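Local coordinates for protein dimethyladenosine transferase, putative (Plasmodium falciparum, PDB 2H1R) that probably dimethylates adenines of ribosomal RNA with S-adenosyl-L-methionine as methyl donor, this chain being the bulk of the protein with its methyltransferase domain and a helical C-terminal part, at residues Cys270-Ser274 with Ile275-Glu279; Asn210-Arg213 with Ile214-Arg218; Glu79-Lys82 with Arg83-Glu87; Cys174-Arg178 with Ser179-Pro183. All coordinates share one frame; numbering follows the deposited sequence.

Contact 1: residues Cys270-Ser274 with Ile275-Glu279; sequences CEKRS and INLDE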
loop_
_atom_site.group_PDB
_atom_site.type_symbol
_atom_site.label_atom_id
_atom_site.label_comp_id
_atom_site.label_asym_id
_atom_site.label_seq_id
_atom_site.Cartn_x
_atom_site.Cartn_y
_atom_site.Cartn_z
ATOM N N CYS A 270 -1.734 4.391 27.136
ATOM C CA CYS A 270 -0.498 3.929 27.814
ATOM C C CYS A 270 -0.349 2.416 27.812
ATOM O O CYS A 270 0.752 1.900 27.628
ATOM C CB CYS A 270 -0.480 4.374 29.285
ATOM S SG CYS A 270 -0.422 6.139 29.473
ATOM N N GLU A 271 -1.465 1.724 28.043
ATOM C CA GLU A 271 -1.472 0.273 28.219
ATOM C C GLU A 271 -1.931 -0.491 26.979
ATOM O O GLU A 271 -2.074 -1.718 27.045
ATOM C CB GLU A 271 -2.371 -0.114 29.424
ATOM C CG GLU A 271 -1.768 0.239 30.787
ATOM C CD GLU A 271 -0.516 -0.577 31.103
ATOM O OE1 GLU A 271 -0.525 -1.825 30.903
ATOM O OE2 GLU A 271 0.484 0.018 31.561
ATOM N N LYS A 272 -2.148 0.210 25.851
ATOM C CA LYS A 272 -2.478 -0.446 24.582
ATOM C C LYS A 272 -1.229 -0.909 23.845
ATOM O O LYS A 272 -0.171 -0.307 23.971
ATOM C CB LYS A 272 -3.327 0.450 23.677
ATOM C CG LYS A 272 -4.561 1.089 24.331
ATOM C CD LYS A 272 -5.719 0.144 24.442
ATOM C CE LYS A 272 -6.968 0.872 24.904
ATOM N NZ LYS A 272 -7.443 1.903 23.916
ATOM N N ARG A 273 -1.360 -1.985 23.063
ATOM C CA ARG A 273 -0.249 -2.562 22.291
ATOM C C ARG A 273 -0.532 -2.340 20.822
ATOM O O ARG A 273 -1.686 -2.400 20.403
ATOM C CB ARG A 273 -0.126 -4.067 22.584
ATOM C CG ARG A 273 0.106 -4.290 24.095
ATOM C CD ARG A 273 -0.338 -5.650 24.538
ATOM N NE ARG A 273 -0.354 -5.739 26.009
ATOM C CZ ARG A 273 0.695 -5.995 26.768
ATOM N NH1 ARG A 273 0.558 -6.031 28.091
ATOM N NH2 ARG A 273 1.886 -6.188 26.247
ATOM N N SER A 274 0.506 -2.053 20.040
ATOM C CA SER A 274 0.282 -1.595 18.662
ATOM C C SER A 274 -0.448 -2.616 17.827
ATOM O O SER A 274 -1.331 -2.275 17.058
ATOM C CB SER A 274 1.609 -1.254 17.996
ATOM O OG SER A 274 2.215 -0.225 18.727
ATOM N N ILE A 275 -0.145 -3.897 18.056
ATOM C CA ILE A 275 -0.854 -4.970 17.367
ATOM C C ILE A 275 -2.369 -4.948 17.515
ATOM O O ILE A 275 -3.079 -5.497 16.668
ATOM C CB ILE A 275 -0.270 -6.360 17.776
ATOM C CG1 ILE A 275 -0.456 -7.369 16.620
ATOM C CG2 ILE A 275 -0.854 -6.794 19.162
ATOM C CD1 ILE A 275 0.372 -8.568 16.748
ATOM N N ASN A 276 -2.887 -4.320 18.579
ATOM C CA ASN A 276 -4.357 -4.254 18.804
ATOM C C ASN A 276 -4.963 -2.922 18.372
ATOM O O ASN A 276 -6.145 -2.691 18.546
ATOM C CB ASN A 276 -4.669 -4.518 20.295
ATOM C CG ASN A 276 -4.240 -5.921 20.718
ATOM O OD1 ASN A 276 -4.382 -6.838 19.929
ATOM N ND2 ASN A 276 -3.689 -6.067 21.905
ATOM N N LEU A 277 -4.139 -2.061 17.783
ATOM C CA LEU A 277 -4.639 -0.743 17.369
ATOM C C LEU A 277 -4.870 -0.656 15.845
ATOM O O LEU A 277 -4.288 -1.410 15.041
ATOM C CB LEU A 277 -3.714 0.388 17.872
ATOM C CG LEU A 277 -3.464 0.524 19.363
ATOM C CD1 LEU A 277 -2.380 1.528 19.541
ATOM C CD2 LEU A 277 -4.702 0.929 20.173
ATOM N N ASP A 278 -5.772 0.240 15.448
ATOM C CA ASP A 278 -6.026 0.388 14.025
ATOM C C ASP A 278 -5.641 1.784 13.558
ATOM O O ASP A 278 -5.119 2.597 14.343
ATOM C CB ASP A 278 -7.481 0.058 13.695
ATOM C CG ASP A 278 -8.473 1.014 14.349
ATOM O OD1 ASP A 278 -8.166 2.213 14.595
ATOM O OD2 ASP A 278 -9.599 0.578 14.627
ATOM N N GLU A 279 -5.939 2.078 12.291
ATOM C CA GLU A 279 -5.452 3.324 11.687
ATOM C C GLU A 279 -6.037 4.544 12.383
ATOM O O GLU A 279 -5.395 5.574 12.433
ATOM C CB GLU A 279 -5.768 3.377 10.187
ATOM C CG GLU A 279 -7.220 3.593 9.877
ATOM C CD GLU A 279 -7.971 2.292 9.637
ATOM O OE1 GLU A 279 -7.542 1.241 10.182
ATOM O OE2 GLU A 279 -9.006 2.340 8.900
HETATM O O HOH W 1 -4.092 -3.502 23.706
#
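Leu277 folds back on Lys272 and Arg273 where the chain makes a short 3-10 turn. Its CD2 lies 3.8 Å from Lys272 CB, the two side chains crossing at about a right angle, while Leu277 CG rests 3.6 Å from Arg273 O. That same carbonyl accepts the amide of Asn276 (N to Arg273 O 2.9 Å), and one residue on, Leu277 N bonds to Ser274 O, also at 2.9 Å. Both are i to i+3 bonds, the evidence for 3-10 geometry, and both donors stand above the carbonyl planes, by 45° and 56°. A water bridges the turn, accepting from Arg273 N and from Asn276 ND2, each at 3.2 Å. With CG beside the backbone N (chi1 -63°), the Asn276 amide lies toward Arg273, ND2 4.1 Å from Arg273 CB. The guanidinium of Arg273 leads away to Arg220 O, and Ser274 OG makes a weak hydrogen bond to Cys215 O. Asp278 then takes the N-cap position of helix 279-291. The turn lies in the loop between helices 256-266 and 279-291, with Ser274 and Leu277 both packed on Leu223 of helix 223-227 and Phe282 of helix 279-291.

Contact 2: residues Asn210-Arg213 with Ile214-Arg218; sequences NLLR and ICFSR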
loop_
_atom_site.group_PDB
_atom_site.type_symbol
_atom_site.label_atom_id
_atom_site.label_comp_id
_atom_site.label_asym_id
_atom_site.label_seq_id
_atom_site.Cartn_x
_atom_site.Cartn_y
_atom_site.Cartn_z
ATOM N N ASN A 210 7.039 6.622 9.979
ATOM C CA ASN A 210 8.082 6.568 11.009
ATOM C C ASN A 210 7.520 6.296 12.393
ATOM O O ASN A 210 8.138 5.564 13.189
ATOM C CB ASN A 210 8.933 7.838 11.033
ATOM C CG ASN A 210 9.900 7.912 9.882
ATOM O OD1 ASN A 210 10.162 6.925 9.192
ATOM N ND2 ASN A 210 10.454 9.088 9.671
ATOM N N LEU A 211 6.362 6.877 12.673
ATOM C CA LEU A 211 5.628 6.595 13.928
ATOM C C LEU A 211 5.282 5.102 13.994
ATOM O O LEU A 211 5.480 4.445 15.030
ATOM C CB LEU A 211 4.346 7.433 14.020
ATOM C CG LEU A 211 3.353 7.076 15.145
ATOM C CD1 LEU A 211 3.937 7.296 16.554
ATOM C CD2 LEU A 211 2.028 7.830 15.015
ATOM N N LEU A 212 4.777 4.565 12.893
ATOM C CA LEU A 212 4.492 3.117 12.845
ATOM C C LEU A 212 5.711 2.247 13.027
ATOM O O LEU A 212 5.610 1.206 13.664
ATOM C CB LEU A 212 3.725 2.707 11.580
ATOM C CG LEU A 212 2.280 3.240 11.484
ATOM C CD1 LEU A 212 1.730 2.844 10.124
ATOM C CD2 LEU A 212 1.355 2.681 12.530
ATOM N N ARG A 213 6.851 2.632 12.463
ATOM C CA ARG A 213 8.099 1.872 12.665
ATOM C C ARG A 213 8.541 1.849 14.141
ATOM O O ARG A 213 8.979 0.799 14.656
ATOM C CB ARG A 213 9.222 2.401 11.763
ATOM C CG ARG A 213 9.022 1.995 10.294
ATOM C CD ARG A 213 10.080 2.690 9.425
ATOM N NE ARG A 213 9.958 2.370 8.016
ATOM C CZ ARG A 213 10.570 1.338 7.436
ATOM N NH1 ARG A 213 11.311 0.522 8.162
ATOM N NH2 ARG A 213 10.420 1.108 6.133
ATOM N N ILE A 214 8.378 2.967 14.837
ATOM C CA ILE A 214 8.668 2.995 16.261
ATOM C C ILE A 214 7.777 2.019 17.022
ATOM O O ILE A 214 8.272 1.197 17.814
ATOM C CB ILE A 214 8.506 4.427 16.869
ATOM C CG1 ILE A 214 9.512 5.383 16.247
ATOM C CG2 ILE A 214 8.737 4.398 18.374
ATOM C CD1 ILE A 214 9.280 6.841 16.650
ATOM N N CYS A 215 6.482 2.122 16.786
ATOM C CA CYS A 215 5.480 1.337 17.492
ATOM C C CYS A 215 5.527 -0.150 17.136
ATOM O O CYS A 215 5.381 -0.992 18.027
ATOM C CB CYS A 215 4.080 1.894 17.214
ATOM S SG CYS A 215 3.887 3.590 17.909
ATOM N N PHE A 216 5.751 -0.468 15.863
ATOM C CA PHE A 216 5.753 -1.872 15.429
ATOM C C PHE A 216 7.061 -2.582 15.622
ATOM O O PHE A 216 7.147 -3.753 15.356
ATOM C CB PHE A 216 5.141 -2.094 14.019
ATOM C CG PHE A 216 3.634 -2.150 14.025
ATOM C CD1 PHE A 216 2.891 -0.992 14.127
ATOM C CD2 PHE A 216 2.948 -3.392 13.978
ATOM C CE1 PHE A 216 1.499 -1.024 14.175
ATOM C CE2 PHE A 216 1.543 -3.447 14.042
ATOM C CZ PHE A 216 0.816 -2.272 14.146
ATOM N N SER A 217 8.079 -1.877 16.115
ATOM C CA SER A 217 9.352 -2.503 16.447
ATOM C C SER A 217 9.203 -3.600 17.509
ATOM O O SER A 217 9.955 -4.574 17.517
ATOM C CB SER A 217 10.355 -1.478 16.951
ATOM O OG SER A 217 11.480 -2.166 17.465
ATOM N N ARG A 218 8.273 -3.399 18.436
ATOM C CA ARG A 218 7.928 -4.425 19.431
ATOM C C ARG A 218 6.420 -4.334 19.532
ATOM O O ARG A 218 5.893 -3.703 20.429
ATOM C CB ARG A 218 8.661 -4.142 20.772
ATOM C CG ARG A 218 10.205 -4.199 20.605
ATOM C CD ARG A 218 11.055 -3.951 21.850
ATOM N NE ARG A 218 10.540 -3.035 22.878
ATOM C CZ ARG A 218 10.969 -1.789 23.084
ATOM N NH1 ARG A 218 11.891 -1.256 22.289
ATOM N NH2 ARG A 218 10.448 -1.058 24.070
#
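Leu211 with Cys215 and Leu212 with Phe216 form successive i to i+4 side-chain pairs along helix 205-216, in the helical part that follows the methyltransferase sheet. The backbone supports this assignment: Ile214 N to Asn210 O and Cys215 N to Leu211 O both measure 3.1 Å, and Phe216 N to Leu212 O 2.8 Å. The series weakens at its last member, where Ser217 N meets Arg213 O with an N-H...O angle of only 121°. In the first pair, Leu211 has CG anti to its amide nitrogen (chi1 170°), which brings CD1 to 3.9 Å from Cys215 SG. The second pair lies side by side and points the same way, Leu212 CD2 being 4.1 Å from Phe216 CE1. The phenyl ring also meets a carbonyl: Leu212 O sits at the ring edge, in its plane, 3.5 Å from Phe216 CD1, while accepting the Phe216 amide. On another side of the helix, Ile214 CG1 packs 3.4 Å from Asn210 O. Arg213 stretches its chain back to a salt bridge from NE to Asp209, and its NH2 lies close to NH2 of Arg159. Around the helix, Phe282 and Leu286 of helix 279-291 meet the Leu211, Leu212 and Cys215 surface; Leu223, Ile226 and Phe227 of helix 223-227 lie against Leu211, Ile214 and Cys215; and helix 159-167 meets Leu212 and Phe216, the latter through Ile162.

Contact 3: residues Glu79-Lys82 with Arg83-Glu87; sequences EVKK and RCLYE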
loop_
_atom_site.group_PDB
_atom_site.type_symbol
_atom_site.label_atom_id
_atom_site.label_comp_id
_atom_site.label_asym_id
_atom_site.label_seq_id
_atom_site.Cartn_x
_atom_site.Cartn_y
_atom_site.Cartn_z
ATOM N N GLU A 79 4.732 -9.414 -29.355
ATOM C CA GLU A 79 3.692 -10.402 -29.668
ATOM C C GLU A 79 2.288 -9.931 -29.214
ATOM O O GLU A 79 1.302 -10.121 -29.924
ATOM C CB GLU A 79 4.021 -11.782 -29.084
ATOM C CG GLU A 79 4.946 -12.634 -29.961
ATOM C CD GLU A 79 4.406 -12.848 -31.380
ATOM O OE1 GLU A 79 5.068 -12.362 -32.333
ATOM O OE2 GLU A 79 3.336 -13.494 -31.553
ATOM N N VAL A 80 2.219 -9.329 -28.027
ATOM C CA VAL A 80 0.950 -8.823 -27.486
ATOM C C VAL A 80 0.435 -7.678 -28.360
ATOM O O VAL A 80 -0.736 -7.644 -28.727
ATOM C CB VAL A 80 1.137 -8.330 -26.037
ATOM C CG1 VAL A 80 -0.143 -7.693 -25.501
ATOM C CG2 VAL A 80 1.536 -9.490 -25.146
ATOM N N LYS A 81 1.324 -6.744 -28.677
ATOM C CA LYS A 81 1.042 -5.674 -29.638
ATOM C C LYS A 81 0.461 -6.215 -30.942
ATOM O O LYS A 81 -0.606 -5.792 -31.352
ATOM C CB LYS A 81 2.308 -4.875 -29.911
ATOM C CG LYS A 81 2.265 -3.443 -29.394
ATOM C CD LYS A 81 1.842 -2.455 -30.517
ATOM C CE LYS A 81 0.431 -1.829 -30.326
ATOM N NZ LYS A 81 -0.715 -2.815 -30.460
ATOM N N LYS A 82 1.138 -7.179 -31.568
ATOM C CA LYS A 82 0.615 -7.826 -32.789
ATOM C C LYS A 82 -0.745 -8.450 -32.579
ATOM O O LYS A 82 -1.644 -8.323 -33.431
ATOM C CB LYS A 82 1.577 -8.899 -33.305
ATOM C CG LYS A 82 2.784 -8.303 -34.003
ATOM C CD LYS A 82 3.865 -9.350 -34.259
ATOM C CE LYS A 82 5.142 -8.665 -34.727
ATOM N NZ LYS A 82 6.311 -9.596 -34.622
ATOM N N ARG A 83 -0.895 -9.135 -31.452
ATOM C CA ARG A 83 -2.141 -9.792 -31.118
ATOM C C ARG A 83 -3.301 -8.805 -31.019
ATOM O O ARG A 83 -4.366 -9.030 -31.590
ATOM C CB ARG A 83 -2.005 -10.532 -29.791
ATOM C CG ARG A 83 -3.261 -11.261 -29.412
ATOM C CD ARG A 83 -3.161 -11.863 -28.047
ATOM N NE ARG A 83 -4.411 -12.535 -27.746
ATOM C CZ ARG A 83 -4.607 -13.282 -26.682
ATOM N NH1 ARG A 83 -3.626 -13.460 -25.808
ATOM N NH2 ARG A 83 -5.797 -13.842 -26.499
ATOM N N CYS A 84 -3.090 -7.730 -30.271
ATOM C CA CYS A 84 -4.149 -6.743 -30.043
ATOM C C CYS A 84 -4.553 -6.037 -31.359
ATOM O O CYS A 84 -5.740 -5.892 -31.641
ATOM C CB CYS A 84 -3.712 -5.767 -28.957
ATOM S SG CYS A 84 -3.541 -6.616 -27.305
ATOM N N LEU A 85 -3.561 -5.635 -32.148
ATOM C CA LEU A 85 -3.788 -5.053 -33.479
ATOM C C LEU A 85 -4.631 -5.994 -34.326
ATOM O O LEU A 85 -5.659 -5.593 -34.874
ATOM C CB LEU A 85 -2.457 -4.754 -34.176
ATOM C CG LEU A 85 -1.670 -3.517 -33.721
ATOM C CD1 LEU A 85 -0.248 -3.514 -34.256
ATOM C CD2 LEU A 85 -2.399 -2.228 -34.152
ATOM N N TYR A 86 -4.216 -7.262 -34.378
ATOM C CA TYR A 86 -4.931 -8.315 -35.111
ATOM C C TYR A 86 -6.393 -8.455 -34.737
ATOM O O TYR A 86 -7.257 -8.733 -35.609
ATOM C CB TYR A 86 -4.244 -9.674 -34.915
ATOM C CG TYR A 86 -4.848 -10.768 -35.768
ATOM C CD1 TYR A 86 -4.504 -10.883 -37.114
ATOM C CD2 TYR A 86 -5.775 -11.669 -35.240
ATOM C CE1 TYR A 86 -5.068 -11.879 -37.921
ATOM C CE2 TYR A 86 -6.343 -12.676 -36.034
ATOM C CZ TYR A 86 -5.976 -12.772 -37.377
ATOM O OH TYR A 86 -6.511 -13.763 -38.187
ATOM N N GLU A 87 -6.687 -8.320 -33.447
ATOM C CA GLU A 87 -8.067 -8.444 -33.002
ATOM C C GLU A 87 -8.850 -7.135 -33.151
ATOM O O GLU A 87 -10.015 -7.072 -32.785
ATOM C CB GLU A 87 -8.143 -8.988 -31.567
ATOM C CG GLU A 87 -7.471 -10.364 -31.434
ATOM C CD GLU A 87 -7.473 -10.916 -30.018
ATOM O OE1 GLU A 87 -8.354 -10.514 -29.216
ATOM O OE2 GLU A 87 -6.600 -11.785 -29.720
#
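Arg83 opens the second half of an alpha-helical contact with Glu79-Lys82, on the helix of the beta-alpha-beta unit of strand 66-70, helix 74-86 and strand 92-93 in the class I methyltransferase fold. Its amide bonds to Glu79 O at 2.9 Å, and its CB packs against the carbonyls of Glu79 and Val80. Its NH1 bonds to Asn55 OD1 and Thr53 O. Next, Cys84 N reaches Val80 O at 2.8 Å, and Cys84 SG lies 4.0 Å from Val80 CG1. This pair is on the buried side: Cys84 touches Val58 and Leu92, Val80 touches Cys51, and the Val80 side chain lies about 7 Å from that of Asp71, a residue predicted to bind S-adenosyl-L-methionine. Leu85 N follows with a nearly straight bond to Lys81 O (173°). The Lys81 chain, bent at each torsion from chi2 to chi4, curls over so that NZ comes 3.5 Å from Leu85 CG. Tyr86 N bonds to Lys82 O, while its ring leads away, and Glu87 N continues the series to Arg83 O. Glu87 OE2 forms a salt bridge with Arg83 NE at 3.0 Å, met on its syn side and lying close to the guanidinium plane.

Contact 4: residues Cys174-Arg178 with Ser179-Pro183; sequences CNVNR and SSFNP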
loop_
_atom_site.group_PDB
_atom_site.type_symbol
_atom_site.label_atom_id
_atom_site.label_comp_id
_atom_site.label_asym_id
_atom_site.label_seq_id
_atom_site.Cartn_x
_atom_site.Cartn_y
_atom_site.Cartn_z
ATOM N N CYS A 174 -10.342 -13.123 -4.899
ATOM C CA CYS A 174 -10.348 -14.587 -4.964
ATOM C C CYS A 174 -8.983 -15.218 -4.679
ATOM O O CYS A 174 -7.945 -14.538 -4.603
ATOM C CB CYS A 174 -10.834 -15.053 -6.343
ATOM S SG CYS A 174 -9.735 -14.581 -7.722
ATOM N N ASN A 175 -8.998 -16.540 -4.510
ATOM C CA ASN A 175 -7.793 -17.324 -4.442
ATOM C C ASN A 175 -7.390 -17.737 -5.833
ATOM O O ASN A 175 -8.234 -17.886 -6.714
ATOM C CB ASN A 175 -8.028 -18.570 -3.601
ATOM C CG ASN A 175 -8.405 -18.229 -2.200
ATOM O OD1 ASN A 175 -7.615 -17.643 -1.479
ATOM N ND2 ASN A 175 -9.624 -18.561 -1.810
ATOM N N VAL A 176 -6.094 -17.896 -6.043
ATOM C CA VAL A 176 -5.605 -18.406 -7.309
ATOM C C VAL A 176 -4.651 -19.552 -7.013
ATOM O O VAL A 176 -3.494 -19.315 -6.616
ATOM C CB VAL A 176 -4.871 -17.302 -8.105
ATOM C CG1 VAL A 176 -4.403 -17.838 -9.438
ATOM C CG2 VAL A 176 -5.781 -16.086 -8.300
ATOM N N ASN A 177 -5.110 -20.786 -7.221
ATOM C CA ASN A 177 -4.276 -21.949 -6.991
ATOM C C ASN A 177 -3.104 -22.009 -7.946
ATOM O O ASN A 177 -3.205 -21.538 -9.087
ATOM C CB ASN A 177 -5.102 -23.233 -7.128
ATOM C CG ASN A 177 -4.336 -24.484 -6.639
ATOM O OD1 ASN A 177 -3.959 -25.342 -7.435
ATOM N ND2 ASN A 177 -4.093 -24.568 -5.314
ATOM N N ARG A 178 -2.003 -22.617 -7.505
ATOM C CA ARG A 178 -0.836 -22.805 -8.372
ATOM C C ARG A 178 -1.151 -23.507 -9.717
ATOM O O ARG A 178 -0.455 -23.282 -10.711
ATOM C CB ARG A 178 0.260 -23.574 -7.605
ATOM C CG ARG A 178 -0.131 -25.031 -7.322
ATOM C CD ARG A 178 0.745 -25.641 -6.262
ATOM N NE ARG A 178 0.595 -25.008 -4.950
ATOM C CZ ARG A 178 1.512 -25.092 -3.983
ATOM N NH1 ARG A 178 2.645 -25.779 -4.179
ATOM N NH2 ARG A 178 1.304 -24.484 -2.822
ATOM N N SER A 179 -2.174 -24.373 -9.750
ATOM C CA SER A 179 -2.515 -25.105 -11.020
ATOM C C SER A 179 -3.024 -24.162 -12.122
ATOM O O SER A 179 -3.083 -24.525 -13.313
ATOM C CB SER A 179 -3.551 -26.190 -10.765
ATOM O OG SER A 179 -4.677 -25.627 -10.120
ATOM N N SER A 180 -3.412 -22.952 -11.699
ATOM C CA SER A 180 -3.894 -21.896 -12.629
ATOM C C SER A 180 -2.748 -21.228 -13.401
ATOM O O SER A 180 -2.993 -20.355 -14.230
ATOM C CB SER A 180 -4.676 -20.852 -11.835
ATOM O OG SER A 180 -5.941 -21.386 -11.552
ATOM N N PHE A 181 -1.509 -21.638 -13.141
ATOM C CA PHE A 181 -0.334 -21.043 -13.820
ATOM C C PHE A 181 0.349 -22.036 -14.769
ATOM O O PHE A 181 0.418 -23.236 -14.477
ATOM C CB PHE A 181 0.673 -20.479 -12.795
ATOM C CG PHE A 181 0.104 -19.380 -11.921
ATOM C CD1 PHE A 181 0.224 -18.051 -12.295
ATOM C CD2 PHE A 181 -0.572 -19.683 -10.735
ATOM C CE1 PHE A 181 -0.296 -17.037 -11.509
ATOM C CE2 PHE A 181 -1.111 -18.676 -9.933
ATOM C CZ PHE A 181 -0.962 -17.336 -10.323
ATOM N N ASN A 182 0.851 -21.519 -15.891
ATOM C CA ASN A 182 1.629 -22.278 -16.864
ATOM C C ASN A 182 3.087 -21.765 -16.884
ATOM O O ASN A 182 3.341 -20.617 -17.292
ATOM C CB ASN A 182 0.969 -22.151 -18.247
ATOM C CG ASN A 182 1.836 -22.720 -19.380
ATOM O OD1 ASN A 182 2.394 -23.818 -19.265
ATOM N ND2 ASN A 182 1.943 -21.973 -20.479
ATOM N N PRO A 183 4.038 -22.568 -16.376
ATOM C CA PRO A 183 3.837 -23.812 -15.646
ATOM C C PRO A 183 3.553 -23.507 -14.172
ATOM O O PRO A 183 3.822 -22.382 -13.722
ATOM C CB PRO A 183 5.190 -24.520 -15.796
ATOM C CG PRO A 183 6.179 -23.420 -15.867
ATOM C CD PRO A 183 5.474 -22.236 -16.508
HETATM O O HOH W 2 -7.652 -21.232 -8.921
#
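An Asx turn running into a 3-10 turn connects strand 168-176 to the short strand 181-182, built on Asn177 and Ser179. Asn177 OD1 accepts two hydrogen bonds: Ser179 OG at 2.8 Å, in the amide plane on a lone pair, and Ser179 N at 3.1 Å, from 48° above that plane. The second is the bond that defines the Asx turn, and the pair together fix the rotation of the amide. Two i to i+3 backbone bonds follow, Ser180 N to Asn177 O at 3.0 Å and Phe181 N to Arg178 O at 3.1 Å. Flanking the turn, Val176 and Phe181 cross at about a right angle; with CG1 anti to the amide nitrogen (chi1 -178°), Val176 brings that methyl to 3.4 Å from Phe181 CE2, a close approach. A water accepts from Asn177 N and also bonds to Ser180 OG, which in addition has Asn27 as partner; Arg178 leads its guanidinium off to a salt bridge with Asp188. The side chain of Val176 is about 4 Å from that of Leu25, and that of Phe181 about 4 Å from that of Asn113, both predicted to bind S-adenosyl-L-methionine. A cis peptide precedes Pro183. The arrangement is an Asx and 3-10 connection between two strands, the second of which, 181-182, pairs antiparallel with strand 24-25 beside the probable cofactor pocket.

Overall arrangement
The four contacts fall into two pairs. Contacts 1 and 2 belong to the helical part and touch each other: Ser274 OG comes to 3.2 Å from Cys215 CB, and Ser274 O to 3.6 Å from Phe216 CZ, with centres 11 Å apart. Contacts 3 and 4 lie in the methyltransferase domain, 25 Å apart between centres and about 11 Å at their nearest atoms; each approaches predicted S-adenosyl-L-methionine residues, Asp71 and Gly50 for contact 3, Leu25 and Asn113 for contact 4. Contact 3 sits across the chain's centre from contacts 1 and 2, 52 Å and 48 Å away between centres, and the helical pair lies away from the predicted cofactor residues.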